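Local coordinates for F-actin-capping protein subunit alpha (Plasmodium berghei, PDB 7A0H) that probably caps the fast-growing barbed ends of actin filaments, blocking subunit exchange there without severing them, at residues G153-Y163 with F174-K185. Residues are numbered along the deposited sequence; the frame is centred on the assembly and turned at random. Where two conformers were deposited one is given.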
loop_
_atom_site.group_PDB
_atom_site.type_symbol
_atom_site.label_atom_id
_atom_site.label_comp_id
_atom_site.label_asym_id
_atom_site.label_seq_id
_atom_site.Cartn_x
_atom_site.Cartn_y
_atom_site.Cartn_z
ATOM N N GLY A 153 23.654 8.513 -6.360
ATOM C CA GLY A 153 23.033 9.331 -7.371
ATOM C C GLY A 153 21.675 8.809 -7.796
ATOM O O GLY A 153 21.272 7.686 -7.486
ATOM N N LEU A 154 20.991 9.671 -8.535
ATOM C CA LEU A 154 19.651 9.459 -9.041
ATOM C C LEU A 154 19.698 9.393 -10.563
ATOM O O LEU A 154 20.534 10.028 -11.220
ATOM C CB LEU A 154 18.698 10.600 -8.629
ATOM C CG LEU A 154 17.755 10.555 -7.420
ATOM C CD1 LEU A 154 17.026 11.943 -7.317
ATOM C CD2 LEU A 154 16.768 9.411 -7.524
ATOM N N ASN A 155 18.806 8.596 -11.109
ATOM C CA ASN A 155 18.500 8.589 -12.527
ATOM C C ASN A 155 17.094 9.155 -12.606
ATOM O O ASN A 155 16.214 8.720 -11.862
ATOM C CB ASN A 155 18.616 7.173 -13.083
ATOM C CG ASN A 155 18.487 7.128 -14.576
ATOM O OD1 ASN A 155 19.033 7.964 -15.291
ATOM N ND2 ASN A 155 17.759 6.133 -15.063
ATOM N N VAL A 156 16.899 10.176 -13.427
ATOM C CA VAL A 156 15.595 10.819 -13.562
ATOM C C VAL A 156 15.191 10.811 -15.040
ATOM O O VAL A 156 16.004 11.147 -15.903
ATOM C CB VAL A 156 15.623 12.242 -12.967
ATOM C CG1 VAL A 156 16.738 13.043 -13.580
ATOM C CG2 VAL A 156 14.268 12.920 -13.150
ATOM N N LYS A 157 13.949 10.364 -15.325
ATOM C CA LYS A 157 13.424 10.319 -16.694
ATOM C C LYS A 157 12.236 11.261 -16.792
ATOM O O LYS A 157 11.292 11.139 -15.990
ATOM C CB LYS A 157 13.004 8.895 -17.109
ATOM C CG LYS A 157 14.165 7.841 -17.119
ATOM C CD LYS A 157 13.678 6.427 -17.527
ATOM C CE LYS A 157 14.856 5.471 -17.779
ATOM N NZ LYS A 157 15.671 5.787 -19.014
ATOM N N CYS A 158 12.284 12.183 -17.774
ATOM C CA CYS A 158 11.340 13.291 -17.900
ATOM C C CYS A 158 10.761 13.262 -19.302
ATOM O O CYS A 158 11.459 12.965 -20.284
ATOM C CB CYS A 158 11.993 14.678 -17.652
ATOM S SG CYS A 158 10.793 16.120 -17.669
ATOM N N ALA A 159 9.484 13.574 -19.402
ATOM C CA ALA A 159 8.907 13.684 -20.734
ATOM C C ALA A 159 7.715 14.615 -20.658
ATOM O O ALA A 159 7.054 14.729 -19.600
ATOM C CB ALA A 159 8.544 12.277 -21.300
ATOM N N SER A 160 7.465 15.293 -21.781
ATOM C CA SER A 160 6.320 16.182 -21.906
ATOM C C SER A 160 5.838 16.130 -23.350
ATOM O O SER A 160 6.653 16.000 -24.277
ATOM C CB SER A 160 6.660 17.670 -21.593
ATOM O OG SER A 160 7.782 18.134 -22.421
ATOM N N SER A 161 4.547 16.424 -23.543
ATOM C CA SER A 161 3.998 16.240 -24.871
ATOM C C SER A 161 2.752 17.060 -24.954
ATOM O O SER A 161 2.115 17.252 -23.938
ATOM C CB SER A 161 3.646 14.727 -25.108
ATOM O OG SER A 161 3.103 14.623 -26.398
ATOM N N VAL A 162 2.345 17.480 -26.146
ATOM C CA VAL A 162 1.019 18.076 -26.280
ATOM C C VAL A 162 0.278 17.368 -27.418
ATOM O O VAL A 162 0.826 17.216 -28.529
ATOM C CB VAL A 162 1.047 19.613 -26.528
ATOM C CG1 VAL A 162 -0.382 20.110 -26.524
ATOM C CG2 VAL A 162 1.762 20.463 -25.342
ATOM N N TYR A 163 -0.991 16.999 -27.154
ATOM C CA TYR A 163 -1.832 16.264 -28.093
ATOM C C TYR A 163 -3.047 17.078 -28.516
ATOM O O TYR A 163 -3.676 17.744 -27.687
ATOM C CB TYR A 163 -2.392 14.889 -27.481
ATOM C CG TYR A 163 -1.337 14.004 -26.901
ATOM C CD1 TYR A 163 -0.719 13.002 -27.683
ATOM C CD2 TYR A 163 -0.895 14.206 -25.624
ATOM C CE1 TYR A 163 0.317 12.227 -27.189
ATOM C CE2 TYR A 163 0.115 13.394 -25.079
ATOM C CZ TYR A 163 0.713 12.411 -25.840
ATOM O OH TYR A 163 1.746 11.629 -25.300
ATOM N N PHE A 174 -4.400 18.612 -24.918
ATOM C CA PHE A 174 -4.062 17.877 -23.734
ATOM C C PHE A 174 -2.580 18.023 -23.580
ATOM O O PHE A 174 -1.833 17.669 -24.506
ATOM C CB PHE A 174 -4.460 16.441 -23.865
ATOM C CG PHE A 174 -4.229 15.614 -22.594
ATOM C CD1 PHE A 174 -5.058 15.789 -21.509
ATOM C CD2 PHE A 174 -3.191 14.683 -22.508
ATOM C CE1 PHE A 174 -4.900 15.032 -20.342
ATOM C CE2 PHE A 174 -3.010 13.885 -21.333
ATOM C CZ PHE A 174 -3.866 14.048 -20.270
ATOM N N LEU A 175 -2.180 18.626 -22.451
ATOM C CA LEU A 175 -0.785 18.981 -22.173
ATOM C C LEU A 175 -0.380 18.129 -21.007
ATOM O O LEU A 175 -1.135 18.051 -20.015
ATOM C CB LEU A 175 -0.588 20.475 -21.785
ATOM C CG LEU A 175 -0.936 21.602 -22.775
ATOM C CD1 LEU A 175 -2.413 21.883 -22.662
ATOM C CD2 LEU A 175 -0.092 22.903 -22.598
ATOM N N LEU A 176 0.829 17.588 -21.082
ATOM C CA LEU A 176 1.242 16.549 -20.138
ATOM C C LEU A 176 2.737 16.581 -19.860
ATOM O O LEU A 176 3.592 16.636 -20.790
ATOM C CB LEU A 176 0.896 15.164 -20.706
ATOM C CG LEU A 176 1.271 13.869 -19.923
ATOM C CD1 LEU A 176 0.487 13.794 -18.626
ATOM C CD2 LEU A 176 0.925 12.619 -20.843
ATOM N N ILE A 177 3.039 16.563 -18.558
ATOM C CA ILE A 177 4.426 16.480 -18.084
ATOM C C ILE A 177 4.595 15.206 -17.224
ATOM O O ILE A 177 3.800 14.976 -16.302
ATOM C CB ILE A 177 4.846 17.691 -17.246
ATOM C CG1 ILE A 177 4.622 19.001 -18.000
ATOM C CG2 ILE A 177 6.354 17.560 -16.867
ATOM C CD1 ILE A 177 4.888 20.373 -17.048
ATOM N N CYS A 178 5.707 14.536 -17.442
ATOM C CA CYS A 178 6.007 13.300 -16.685
ATOM C C CYS A 178 7.424 13.290 -16.178
ATOM O O CYS A 178 8.391 13.533 -16.953
ATOM C CB CYS A 178 5.861 12.023 -17.609
ATOM S SG CYS A 178 4.340 11.924 -18.439
ATOM N N CYS A 179 7.590 12.969 -14.885
ATOM C CA CYS A 179 8.934 12.678 -14.371
ATOM C C CYS A 179 8.866 11.437 -13.479
ATOM O O CYS A 179 7.935 11.252 -12.685
ATOM C CB CYS A 179 9.600 13.897 -13.619
ATOM S SG CYS A 179 10.183 15.369 -14.692
ATOM N N ASP A 180 9.878 10.597 -13.638
ATOM C CA ASP A 180 10.050 9.338 -12.939
ATOM C C ASP A 180 11.472 9.316 -12.403
ATOM O O ASP A 180 12.434 9.593 -13.145
ATOM C CB ASP A 180 9.828 8.120 -13.863
ATOM C CG ASP A 180 8.351 7.906 -14.220
ATOM O OD1 ASP A 180 7.412 7.971 -13.400
ATOM O OD2 ASP A 180 8.145 7.675 -15.393
ATOM N N ARG A 181 11.604 9.011 -11.127
ATOM C CA ARG A 181 12.879 9.007 -10.419
ATOM C C ARG A 181 13.223 7.572 -10.037
ATOM O O ARG A 181 12.351 6.807 -9.637
ATOM C CB ARG A 181 12.735 9.899 -9.187
ATOM C CG ARG A 181 12.475 11.424 -9.563
ATOM C CD ARG A 181 12.188 12.399 -8.331
ATOM N NE ARG A 181 13.225 12.266 -7.322
ATOM C CZ ARG A 181 13.072 11.624 -6.168
ATOM N NH1 ARG A 181 11.908 11.100 -5.830
ATOM N NH2 ARG A 181 14.102 11.511 -5.351
ATOM N N TYR A 182 14.490 7.209 -10.197
ATOM C CA TYR A 182 15.003 5.882 -9.965
ATOM C C TYR A 182 16.146 5.960 -8.979
ATOM O O TYR A 182 17.077 6.755 -9.160
ATOM C CB TYR A 182 15.483 5.234 -11.290
ATOM C CG TYR A 182 14.321 5.044 -12.218
ATOM C CD1 TYR A 182 13.573 3.853 -12.205
ATOM C CD2 TYR A 182 13.899 6.091 -13.034
ATOM C CE1 TYR A 182 12.477 3.693 -13.016
ATOM C CE2 TYR A 182 12.797 5.956 -13.850
ATOM C CZ TYR A 182 12.077 4.769 -13.825
ATOM O OH TYR A 182 10.979 4.679 -14.625
ATOM N N TYR A 183 16.074 5.132 -7.946
ATOM C CA TYR A 183 17.184 4.965 -7.022
ATOM C C TYR A 183 18.129 3.910 -7.548
ATOM O O TYR A 183 17.724 2.956 -8.216
ATOM C CB TYR A 183 16.699 4.634 -5.624
ATOM C CG TYR A 183 15.985 5.790 -4.923
ATOM C CD1 TYR A 183 16.175 7.133 -5.314
ATOM C CD2 TYR A 183 15.114 5.548 -3.863
ATOM C CE1 TYR A 183 15.496 8.193 -4.645
ATOM C CE2 TYR A 183 14.451 6.577 -3.198
ATOM C CZ TYR A 183 14.630 7.888 -3.589
ATOM O OH TYR A 183 13.935 8.867 -2.900
ATOM N N LEU A 184 19.401 4.082 -7.212
ATOM C CA LEU A 184 20.409 3.204 -7.794
ATOM C C LEU A 184 20.264 3.471 -9.282
ATOM O O LEU A 184 20.533 4.596 -9.726
ATOM C CB LEU A 184 20.193 1.770 -7.364
ATOM C CG LEU A 184 20.375 1.722 -5.834
ATOM C CD1 LEU A 184 20.018 0.361 -5.206
ATOM C CD2 LEU A 184 21.801 2.130 -5.458
ATOM N N LYS A 185 19.805 2.494 -10.060
ATOM C CA LYS A 185 19.522 2.807 -11.459
ATOM C C LYS A 185 18.159 2.294 -11.894
ATOM O O LYS A 185 17.544 2.872 -12.799
ATOM C CB LYS A 185 20.627 2.266 -12.375
ATOM C CG LYS A 185 21.978 3.049 -12.287
ATOM C CD LYS A 185 21.958 4.578 -12.654
ATOM C CE LYS A 185 21.860 4.846 -14.178
ATOM N NZ LYS A 185 21.781 6.302 -14.547
#
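Y163 and F174 meet ring to ring at the apolar heart of a long antiparallel β-hairpin, strands 154-167 and 170-183, a worked example of one ladder serving two different faces. Their rings lie side by side, with Y163 CD2 in the plane of the F174 ring at its edge, 3.9 Å from F174 CD2. F174 swings CG away from its own N (chi1 -176°) and Y163 keeps CG beside its N (chi1 -52°), and with these settings the two rings lie alongside each other. L176 CD2 approaches the Y163 edge more loosely, and I69 and P83 pack against Y163. On the opposite face V162 and L175 run alongside each other, V162 CG2 3.9 Å from L175 CG, while L124 of helix 112-131 packs on V162.

Midway, C158 and C179 form a non-hydrogen-bonded pair and are known to make a disulfide in this protein. Both have alternate conformers; one pair places C158 SG 3.1 Å from C179 SG, longer than a covalent link, so its bonding state here is doubtful. P285 of the second subunit packs on C179.

On the face of Y163, toward the N155 and Y182 end, the pairs become more polar. D180, whose carboxylate forms a salt bridge with R193, pairs with K157 through two backbone bonds, each 2.8 Å: K157 N to D180 O and D180 N to K157 O. The K157 and Y182 side chains cross at about a right angle, K157 CD coming obliquely within 3.8 Å of Y182 CE2. At the outer end, Y182 N donates to N155 O at 2.8 Å, and that same oxygen lies at the Y182 ring edge, in plane, 3.7 Å from CD2.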